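Local coordinates for cobalamin biosynthesis protein CobN (Mycobacterium tuberculosis, PDB 7C6O) that probably inserts cobalt into the corrin ring during cobalamin biosynthesis, as the large, catalytic subunit of an ATP-dependent cobaltochelatase, at residues M247-L252 with I283-C288; L287-P292 with F326-I331; I322-S327 with P343-R348; A350-R355 with L581-L586. All blocks are in the same frame, centred on the assembly; numbering follows the deposited sequence.

Three of the four contacts build one sheet and its helix cover; the fourth ties that helix to a distant part of the chain. Contacts 1 and 2 share strand 283-289, which pairs with 246-249 on one side and with 321-331 on the other, and both live on parallel backbone hydrogen bonds. Contact 1 is almost wholly buried, whereas contact 2 runs out to partly exposed turn residues and a water. Contact 3 lays helix 343-361 against strand 321-331 with no hydrogen bond across it, and contact 4 uses the next turns of the same helix. Arg-348 of contact 3 forms a salt bridge with Asp-583 of contact 4, so charge links these two buried contacts.

Contact 1: residues M247-L252 with I283-C288; sequences MVVTVL and ILQGLC
Met-247 and Ile-283 start a parallel ladder whose rungs alternate in direction. Leu-284 N donates to Met-247 O at 2.7 Å and almost straight, 174° at the hydrogen; Val-249 N then donates to Leu-284 O at 2.8 Å. The third bond, from Gly-286 N to Val-249 O, is longer and more bent (143°), as the 247-252 chain leaves the sheet. Beyond it a side chain takes over. Gln-285, extended at chi1 (-169°) and bent at chi2, brings its amide to the loop, where NE2 reaches Val-251 O at 3.1 Å with that oxygen in the amide plane. Val-251 O also accepts from Arg-320, which binds Gln-285 OE1 as well, so the amide is held at its nitrogen and at its oxygen. The Thr-250 hydroxyl bonds to Leu-194 O, while Thr-250 CG2 turns to Cys-288 SG, 3.7 Å away. Val-249 sets CG2 beside Gln-285 OE1 and CG1 against Ile-283 CG2 at 3.8 Å, while Val-248 and Leu-284 face helix 343-361 on the other side. The strand order and the helix 274-277 between the two strands make this a beta-alpha-beta unit in the parallel core of an alpha/beta sheet.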
# COMPACT_ATOMS: atom_id res chain seq x y z
N MET A 247 2.89 -21.27 -11.89
CA MET A 247 3.88 -21.63 -10.89
C MET A 247 3.43 -21.16 -9.52
O MET A 247 3.10 -19.98 -9.35
CB MET A 247 5.25 -21.01 -11.19
CG MET A 247 5.93 -21.48 -12.45
SD MET A 247 7.40 -20.47 -12.74
CE MET A 247 8.31 -20.78 -11.24
N VAL A 248 3.45 -22.06 -8.54
CA VAL A 248 3.39 -21.69 -7.13
C VAL A 248 4.81 -21.78 -6.58
O VAL A 248 5.43 -22.85 -6.62
CB VAL A 248 2.44 -22.60 -6.34
CG1 VAL A 248 2.42 -22.18 -4.88
CG2 VAL A 248 1.03 -22.54 -6.93
N VAL A 249 5.33 -20.67 -6.07
CA VAL A 249 6.70 -20.60 -5.60
C VAL A 249 6.70 -20.44 -4.09
O VAL A 249 5.85 -19.75 -3.52
CB VAL A 249 7.50 -19.47 -6.28
CG1 VAL A 249 7.54 -19.69 -7.78
CG2 VAL A 249 6.89 -18.11 -5.96
N THR A 250 7.65 -21.12 -3.43
CA THR A 250 7.85 -20.99 -1.99
C THR A 250 9.26 -20.51 -1.68
O THR A 250 9.73 -20.66 -0.55
CB THR A 250 7.57 -22.31 -1.28
OG1 THR A 250 8.53 -23.29 -1.68
CG2 THR A 250 6.17 -22.82 -1.63
N VAL A 251 9.94 -19.94 -2.67
CA VAL A 251 11.31 -19.47 -2.51
C VAL A 251 11.32 -17.94 -2.53
O VAL A 251 10.32 -17.29 -2.86
CB VAL A 251 12.24 -20.04 -3.59
CG1 VAL A 251 12.24 -21.57 -3.52
CG2 VAL A 251 11.80 -19.57 -4.97
N LEU A 252 12.47 -17.36 -2.19
CA LEU A 252 12.63 -15.92 -2.14
C LEU A 252 12.56 -15.31 -3.54
O LEU A 252 12.60 -16.01 -4.56
CB LEU A 252 13.96 -15.55 -1.48
CG LEU A 252 13.99 -15.31 0.04
CD1 LEU A 252 12.98 -16.17 0.78
CD2 LEU A 252 15.40 -15.57 0.56
N ILE A 283 2.73 -16.44 -11.68
CA ILE A 283 3.67 -16.90 -10.66
C ILE A 283 3.10 -16.46 -9.31
O ILE A 283 3.04 -15.26 -9.02
CB ILE A 283 5.08 -16.34 -10.88
CG1 ILE A 283 5.60 -16.74 -12.26
CG2 ILE A 283 6.03 -16.81 -9.78
CD1 ILE A 283 6.98 -16.20 -12.59
N LEU A 284 2.68 -17.43 -8.50
CA LEU A 284 1.97 -17.16 -7.26
C LEU A 284 2.84 -17.54 -6.07
O LEU A 284 3.40 -18.64 -6.04
CB LEU A 284 0.65 -17.93 -7.22
CG LEU A 284 -0.35 -17.69 -8.36
CD1 LEU A 284 -0.07 -18.61 -9.55
CD2 LEU A 284 -1.78 -17.86 -7.88
N GLN A 285 2.94 -16.64 -5.10
CA GLN A 285 3.68 -16.92 -3.88
C GLN A 285 2.77 -17.68 -2.91
O GLN A 285 1.82 -17.11 -2.38
CB GLN A 285 4.20 -15.64 -3.24
CG GLN A 285 5.21 -15.88 -2.12
CD GLN A 285 6.62 -16.09 -2.65
OE1 GLN A 285 7.01 -15.49 -3.64
NE2 GLN A 285 7.39 -16.94 -1.98
N GLY A 286 3.06 -18.96 -2.71
CA GLY A 286 2.41 -19.71 -1.66
C GLY A 286 3.18 -19.54 -0.37
O GLY A 286 4.35 -19.93 -0.29
N LEU A 287 2.56 -18.95 0.64
CA LEU A 287 3.28 -18.56 1.84
C LEU A 287 3.56 -19.77 2.72
O LEU A 287 2.68 -20.60 2.95
CB LEU A 287 2.50 -17.49 2.61
CG LEU A 287 2.10 -16.25 1.80
CD1 LEU A 287 1.29 -15.30 2.65
CD2 LEU A 287 3.33 -15.55 1.23
N CYS A 288 4.80 -19.87 3.20
CA CYS A 288 5.23 -20.91 4.13
C CYS A 288 5.80 -20.18 5.34
O CYS A 288 6.97 -19.78 5.33
CB CYS A 288 6.26 -21.83 3.49
SG CYS A 288 5.67 -22.69 2.03

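Contact 2: residues L287-P292 with F326-I331; sequences LCLTSP and FSFKEI
Leu-289 and Phe-328 lie side by side and point the same way from neighbouring strands, CD1 of the leucine coming within 3.5 Å of CE1 of the ring. Both have CG anti to the carbonyl carbon (chi1 -56° and -57°), and these nearly equal torsions on register-paired residues let the two run alongside each other; the phenylalanine ring also meets Trp-296. Cys-288 and Ser-327 are bridge partners on the other face of the sheet, with SG 3.2 Å from OG. The same sulfur approaches the Phe-326 ring obliquely, 4.1 Å from its centroid, in a sulfur-aromatic contact, and Ser-327 OG lies over one face of that ring, displaced toward its rim. Tyr-207 of helix 206-217 packs against all three residues. Strands 283-289 and 321-331 are parallel neighbours toward one side of a mixed sheet, with only strand 337-341 beyond 321-331; the backbone bonds run from Phe-326 N to Leu-287 O and from Leu-289 N to Ser-327 O, each 3.0 Å. Past Leu-289 the pairing frays: Lys-329 N makes weak bonds to both Leu-289 O and Ser-291 O. The extended first torsions of the lysine run Lys-329 CD past Thr-290 O at 3.4 Å; the chi4 bend then turns NZ, which is weakly bound to a water that donates to Thr-290 O. Glu-330 folds back with OE1 3.6 Å from Pro-292 CB; its OE2 accepts from the backbone N of Arg-293, where helix 293-298 begins right after Pro-292.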
# COMPACT_ATOMS: atom_id res chain seq x y z
N LEU A 287 2.56 -18.95 0.64
CA LEU A 287 3.28 -18.56 1.84
C LEU A 287 3.56 -19.77 2.72
O LEU A 287 2.68 -20.60 2.95
CB LEU A 287 2.50 -17.49 2.61
CG LEU A 287 2.10 -16.25 1.80
CD1 LEU A 287 1.29 -15.30 2.65
CD2 LEU A 287 3.33 -15.55 1.23
N CYS A 288 4.80 -19.87 3.20
CA CYS A 288 5.23 -20.91 4.13
C CYS A 288 5.80 -20.18 5.34
O CYS A 288 6.97 -19.78 5.33
CB CYS A 288 6.26 -21.83 3.49
SG CYS A 288 5.67 -22.69 2.03
N LEU A 289 4.99 -20.01 6.37
CA LEU A 289 5.37 -19.14 7.47
C LEU A 289 6.49 -19.76 8.29
O LEU A 289 6.50 -20.97 8.55
CB LEU A 289 4.17 -18.84 8.36
CG LEU A 289 2.96 -18.22 7.65
CD1 LEU A 289 1.99 -17.63 8.66
CD2 LEU A 289 3.41 -17.17 6.65
N THR A 290 7.44 -18.93 8.70
CA THR A 290 8.48 -19.33 9.64
C THR A 290 8.04 -19.22 11.09
O THR A 290 8.88 -19.13 11.99
CB THR A 290 9.75 -18.51 9.41
OG1 THR A 290 9.47 -17.13 9.66
CG2 THR A 290 10.24 -18.67 7.98
N SER A 291 6.73 -19.21 11.32
CA SER A 291 6.10 -19.16 12.62
C SER A 291 5.06 -20.26 12.72
O SER A 291 4.54 -20.72 11.69
CB SER A 291 5.45 -17.79 12.86
OG SER A 291 4.69 -17.39 11.73
N PRO A 292 4.74 -20.72 13.93
CA PRO A 292 3.84 -21.87 14.07
C PRO A 292 2.40 -21.52 13.75
O PRO A 292 1.97 -20.37 13.86
CB PRO A 292 4.00 -22.27 15.54
CG PRO A 292 4.40 -21.01 16.22
CD PRO A 292 5.26 -20.26 15.23
N PHE A 326 0.01 -21.84 3.28
CA PHE A 326 -0.43 -23.22 3.24
C PHE A 326 0.42 -24.15 4.09
O PHE A 326 0.08 -25.34 4.22
CB PHE A 326 -0.46 -23.75 1.80
CG PHE A 326 0.89 -24.02 1.21
CD1 PHE A 326 1.63 -23.00 0.63
CD2 PHE A 326 1.42 -25.31 1.21
CE1 PHE A 326 2.88 -23.25 0.08
CE2 PHE A 326 2.66 -25.56 0.66
CZ PHE A 326 3.39 -24.54 0.10
N SER A 327 1.52 -23.67 4.68
CA SER A 327 2.32 -24.48 5.59
C SER A 327 2.93 -23.57 6.64
O SER A 327 3.05 -22.36 6.45
CB SER A 327 3.41 -25.27 4.85
OG SER A 327 4.44 -24.42 4.40
N PHE A 328 3.31 -24.17 7.77
CA PHE A 328 3.74 -23.43 8.94
C PHE A 328 4.91 -24.15 9.60
O PHE A 328 4.93 -25.38 9.68
CB PHE A 328 2.59 -23.25 9.94
CG PHE A 328 1.38 -22.57 9.35
CD1 PHE A 328 1.22 -21.20 9.46
CD2 PHE A 328 0.43 -23.30 8.65
CE1 PHE A 328 0.12 -20.57 8.90
CE2 PHE A 328 -0.67 -22.68 8.09
CZ PHE A 328 -0.82 -21.31 8.22
N LYS A 329 5.87 -23.36 10.08
CA LYS A 329 7.09 -23.89 10.67
C LYS A 329 6.81 -24.43 12.06
O LYS A 329 6.29 -23.71 12.92
CB LYS A 329 8.15 -22.79 10.70
CG LYS A 329 9.41 -23.10 11.49
CD LYS A 329 10.48 -22.06 11.19
CE LYS A 329 11.69 -22.20 12.10
NZ LYS A 329 11.38 -21.83 13.51
N GLU A 330 7.13 -25.70 12.28
CA GLU A 330 6.96 -26.34 13.58
C GLU A 330 8.30 -26.93 14.02
O GLU A 330 9.07 -27.42 13.19
CB GLU A 330 5.88 -27.42 13.53
CG GLU A 330 4.55 -26.95 12.95
CD GLU A 330 3.85 -25.91 13.81
OE1 GLU A 330 4.14 -25.84 15.02
OE2 GLU A 330 3.00 -25.16 13.28
N ILE A 331 8.57 -26.86 15.32
CA ILE A 331 9.83 -27.31 15.89
C ILE A 331 9.56 -28.44 16.87
O ILE A 331 8.57 -28.41 17.61
CB ILE A 331 10.57 -26.14 16.60
CG1 ILE A 331 10.77 -24.98 15.63
CG2 ILE A 331 11.90 -26.61 17.16
CD1 ILE A 331 11.60 -23.84 16.20
O HOH W 1 11.36 -18.40 12.91

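Contact 3: residues I322-S327 with P343-R348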
# COMPACT_ATOMS: atom_id res chain seq x y z
N ILE A 322 0.45 -12.60 -4.62
CA ILE A 322 0.50 -12.95 -3.21
C ILE A 322 -0.77 -13.72 -2.85
O ILE A 322 -1.88 -13.21 -3.02
CB ILE A 322 0.66 -11.70 -2.33
CG1 ILE A 322 1.87 -10.87 -2.78
CG2 ILE A 322 0.76 -12.08 -0.86
CD1 ILE A 322 3.18 -11.62 -2.72
N THR A 323 -0.62 -14.94 -2.34
CA THR A 323 -1.76 -15.76 -1.96
C THR A 323 -1.80 -15.90 -0.44
O THR A 323 -1.81 -14.87 0.25
CB THR A 323 -1.73 -17.10 -2.70
OG1 THR A 323 -0.71 -17.95 -2.15
CG2 THR A 323 -1.46 -16.88 -4.19
N VAL A 324 -1.86 -17.11 0.11
CA VAL A 324 -2.14 -17.32 1.53
C VAL A 324 -1.14 -18.33 2.09
O VAL A 324 -0.42 -18.98 1.31
CB VAL A 324 -3.59 -17.79 1.74
CG1 VAL A 324 -4.57 -16.78 1.14
CG2 VAL A 324 -3.81 -19.17 1.15
N PRO A 325 -1.04 -18.51 3.41
CA PRO A 325 -0.10 -19.50 3.95
C PRO A 325 -0.70 -20.90 3.91
O PRO A 325 -1.79 -21.14 4.43
CB PRO A 325 0.12 -19.05 5.40
CG PRO A 325 -0.57 -17.71 5.53
CD PRO A 325 -1.64 -17.71 4.49
N PHE A 326 0.01 -21.84 3.28
CA PHE A 326 -0.43 -23.22 3.24
C PHE A 326 0.42 -24.15 4.09
O PHE A 326 0.08 -25.34 4.22
CB PHE A 326 -0.46 -23.75 1.80
CG PHE A 326 0.89 -24.02 1.21
CD1 PHE A 326 1.63 -23.00 0.63
CD2 PHE A 326 1.42 -25.31 1.21
CE1 PHE A 326 2.88 -23.25 0.08
CE2 PHE A 326 2.66 -25.56 0.66
CZ PHE A 326 3.39 -24.54 0.10
N SER A 327 1.52 -23.67 4.68
CA SER A 327 2.32 -24.48 5.59
C SER A 327 2.93 -23.57 6.64
O SER A 327 3.05 -22.36 6.45
CB SER A 327 3.41 -25.27 4.85
OG SER A 327 4.44 -24.42 4.40
N PRO A 343 -4.32 -28.42 4.99
CA PRO A 343 -4.97 -28.89 3.75
C PRO A 343 -6.00 -27.92 3.20
O PRO A 343 -6.13 -27.80 1.97
CB PRO A 343 -5.62 -30.22 4.18
CG PRO A 343 -4.85 -30.65 5.39
CD PRO A 343 -4.47 -29.38 6.10
N GLU A 344 -6.74 -27.23 4.07
CA GLU A 344 -7.73 -26.27 3.58
C GLU A 344 -7.05 -25.10 2.88
O GLU A 344 -7.49 -24.67 1.80
CB GLU A 344 -8.60 -25.79 4.74
CG GLU A 344 -9.79 -24.93 4.32
CD GLU A 344 -9.41 -23.48 4.10
OE1 GLU A 344 -8.47 -23.00 4.76
OE2 GLU A 344 -10.06 -22.82 3.26
N ARG A 345 -5.97 -24.57 3.46
CA ARG A 345 -5.24 -23.50 2.80
C ARG A 345 -4.52 -24.00 1.55
O ARG A 345 -4.33 -23.23 0.60
CB ARG A 345 -4.25 -22.85 3.76
CG ARG A 345 -4.89 -22.03 4.89
CD ARG A 345 -5.50 -20.73 4.38
NE ARG A 345 -6.86 -20.90 3.88
CZ ARG A 345 -7.57 -19.95 3.28
NH1 ARG A 345 -7.05 -18.74 3.10
NH2 ARG A 345 -8.81 -20.20 2.86
N CYS A 346 -4.10 -25.27 1.54
CA CYS A 346 -3.57 -25.85 0.32
C CYS A 346 -4.59 -25.79 -0.81
O CYS A 346 -4.24 -25.52 -1.97
CB CYS A 346 -3.15 -27.31 0.56
SG CYS A 346 -1.58 -27.50 1.44
N ALA A 347 -5.87 -26.01 -0.48
CA ALA A 347 -6.92 -25.95 -1.49
C ALA A 347 -7.07 -24.54 -2.04
O ALA A 347 -7.33 -24.35 -3.24
CB ALA A 347 -8.24 -26.45 -0.91
N ARG A 348 -6.93 -23.52 -1.19
CA ARG A 348 -7.03 -22.14 -1.66
C ARG A 348 -5.87 -21.80 -2.58
O ARG A 348 -6.07 -21.19 -3.64
CB ARG A 348 -7.08 -21.18 -0.47
CG ARG A 348 -7.01 -19.71 -0.86
CD ARG A 348 -8.30 -19.22 -1.51
NE ARG A 348 -9.42 -19.17 -0.56
CZ ARG A 348 -10.50 -19.94 -0.62
NH1 ARG A 348 -10.63 -20.84 -1.59
NH2 ARG A 348 -11.45 -19.82 0.29
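Val-324 packs against Arg-345 and Arg-348, its methyls in van der Waals contact with the arginine side chains. Val-324 CG2 is 3.8 Å from Arg-348 CG, and Val-324 CG1 meets the Arg-345 guanidinium obliquely, 3.7 Å from NH1, the two side chains crossing at about a right angle. Further along the strand, Cys-346 SG touches Phe-326 CD2 at 3.7 Å, a sulfur-aromatic contact with the sulfur oblique to the ring. Arg-345 CB comes within 3.1 Å of the backbone oxygen Pro-325 O, which is buried and for which the model contains no hydrogen-bond partner.

No hydrogen bond spans the two segments; the charged interactions lie within the helix or lead out of it. Bends at chi2 and chi3 curl Arg-345 round to grip Glu-344 side-on: NE reaches OE1 at 2.8 Å, and NH2 meets the syn lone pair of OE2 in a nearly straight bond (177°). Arg-348 CB lies over one face of this guanidinium, displaced toward the rim. Asp-578 accepts salt bridges from Arg-345 NH1 and Arg-348 NE, binding the pair to the part of the chain around helix 576-581. The whole is a helix packed on a strand next to the sheet's edge, one layer of an alpha/beta fold.

Contact 4: residues A350-R355 with L581-L586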
# COMPACT_ATOMS: atom_id res chain seq x y z
N ALA A 350 -3.97 -23.98 -4.27
CA ALA A 350 -4.15 -24.80 -5.47
C ALA A 350 -5.28 -24.26 -6.34
O ALA A 350 -5.14 -24.20 -7.57
CB ALA A 350 -4.41 -26.25 -5.08
N GLY A 351 -6.39 -23.88 -5.72
CA GLY A 351 -7.51 -23.35 -6.49
C GLY A 351 -7.15 -22.06 -7.21
O GLY A 351 -7.44 -21.90 -8.40
N LEU A 352 -6.49 -21.14 -6.50
CA LEU A 352 -6.04 -19.90 -7.14
C LEU A 352 -5.12 -20.18 -8.31
O LEU A 352 -5.24 -19.56 -9.37
CB LEU A 352 -5.34 -19.01 -6.11
CG LEU A 352 -6.24 -18.31 -5.09
CD1 LEU A 352 -5.40 -17.72 -3.97
CD2 LEU A 352 -7.05 -17.22 -5.78
N ALA A 353 -4.18 -21.12 -8.15
CA ALA A 353 -3.24 -21.42 -9.23
C ALA A 353 -3.97 -22.00 -10.44
O ALA A 353 -3.69 -21.60 -11.58
CB ALA A 353 -2.17 -22.39 -8.74
N VAL A 354 -4.90 -22.92 -10.21
CA VAL A 354 -5.61 -23.56 -11.32
C VAL A 354 -6.50 -22.55 -12.04
O VAL A 354 -6.55 -22.51 -13.27
CB VAL A 354 -6.41 -24.77 -10.82
CG1 VAL A 354 -7.37 -25.28 -11.89
CG2 VAL A 354 -5.46 -25.89 -10.39
N ARG A 355 -7.22 -21.71 -11.28
CA ARG A 355 -8.10 -20.73 -11.89
C ARG A 355 -7.33 -19.74 -12.75
O ARG A 355 -7.80 -19.34 -13.82
CB ARG A 355 -8.89 -19.98 -10.81
CG ARG A 355 -9.81 -20.84 -9.96
CD ARG A 355 -11.21 -20.97 -10.53
NE ARG A 355 -12.14 -21.52 -9.55
CZ ARG A 355 -13.11 -20.83 -8.96
NH1 ARG A 355 -13.30 -19.55 -9.26
NH2 ARG A 355 -13.90 -21.42 -8.07
N LEU A 581 -14.13 -13.64 -1.69
CA LEU A 581 -13.49 -13.72 -3.00
C LEU A 581 -13.14 -15.15 -3.41
O LEU A 581 -13.23 -15.49 -4.59
CB LEU A 581 -12.23 -12.86 -3.02
CG LEU A 581 -11.57 -12.64 -4.38
CD1 LEU A 581 -12.58 -12.07 -5.38
CD2 LEU A 581 -10.37 -11.72 -4.25
N GLY A 582 -12.74 -15.99 -2.45
CA GLY A 582 -12.43 -17.38 -2.78
C GLY A 582 -11.27 -17.50 -3.75
O GLY A 582 -10.25 -16.80 -3.63
N ASP A 583 -11.43 -18.39 -4.73
CA ASP A 583 -10.41 -18.64 -5.75
C ASP A 583 -10.51 -17.70 -6.95
O ASP A 583 -9.76 -17.87 -7.91
CB ASP A 583 -10.50 -20.09 -6.24
CG ASP A 583 -10.18 -21.10 -5.17
OD1 ASP A 583 -9.46 -20.76 -4.21
OD2 ASP A 583 -10.65 -22.26 -5.29
N LEU A 584 -11.41 -16.72 -6.92
CA LEU A 584 -11.66 -15.89 -8.10
C LEU A 584 -10.45 -15.03 -8.44
O LEU A 584 -9.98 -14.26 -7.58
CB LEU A 584 -12.87 -14.99 -7.87
CG LEU A 584 -14.25 -15.63 -7.94
CD1 LEU A 584 -15.29 -14.67 -7.40
CD2 LEU A 584 -14.58 -16.04 -9.36
N PRO A 585 -9.91 -15.12 -9.65
CA PRO A 585 -8.86 -14.17 -10.06
C PRO A 585 -9.39 -12.75 -10.04
O PRO A 585 -10.53 -12.49 -10.44
CB PRO A 585 -8.51 -14.62 -11.48
CG PRO A 585 -8.94 -16.07 -11.55
CD PRO A 585 -10.16 -16.14 -10.68
N LEU A 586 -8.56 -11.83 -9.55
CA LEU A 586 -8.94 -10.43 -9.41
C LEU A 586 -7.94 -9.56 -10.17
O LEU A 586 -6.74 -9.57 -9.87
CB LEU A 586 -9.00 -10.01 -7.94
CG LEU A 586 -9.27 -8.54 -7.63
CD1 LEU A 586 -10.60 -8.09 -8.20
CD2 LEU A 586 -9.22 -8.28 -6.12
O HOH W 2 -11.80 -23.46 -7.35
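In both Arg-355 (chi1 -62°) and Asp-583, CG is anti to the carbonyl carbon, and a bend at chi2 of Arg-355 (-90°) swings its guanidinium across Asp-583 CB, the two side chains crossing at about a right angle. As a result the guanidinium lies with one face over Asp-583 CB, which sits 3.8 Å above its plane and centred on it, while Leu-584 CD2 comes to the edge of the group, 3.7 Å from Arg-355 NH1. The two charged groups do not pair directly: their planes stand 86° apart, and Arg-355 NH2 is 4.4 Å from Asp-583 OD2, an oxygen well out of the guanidinium plane. A water joins them instead, accepting from Arg-355 NE at 3.0 Å and donating to Asp-583 OD2. Each charge has a closer partner elsewhere, Arg-355 NH1 in Asp-540 and Asp-583 OD1 in Arg-348, about two turns before Arg-355 on the same helix.

Around this polar pair the fit is close. The carboxylate rests on the backbone of Gly-351, Asp-583 OD2 lying 3.5 Å from Gly-351 CA. Leu-352 turns CD2 to Asp-583 O at 3.5 Å, and Pro-585 CG packs on Arg-355 CB at 4.0 Å. Gly-582, with positive phi, is the first residue past helix 576-581 and lies in a type II' beta turn from Leu-581 to Leu-584. The arrangement is a helix flank docked on a helix-to-strand turn, joining helix 343-361 to the sheet that holds strand 586-591.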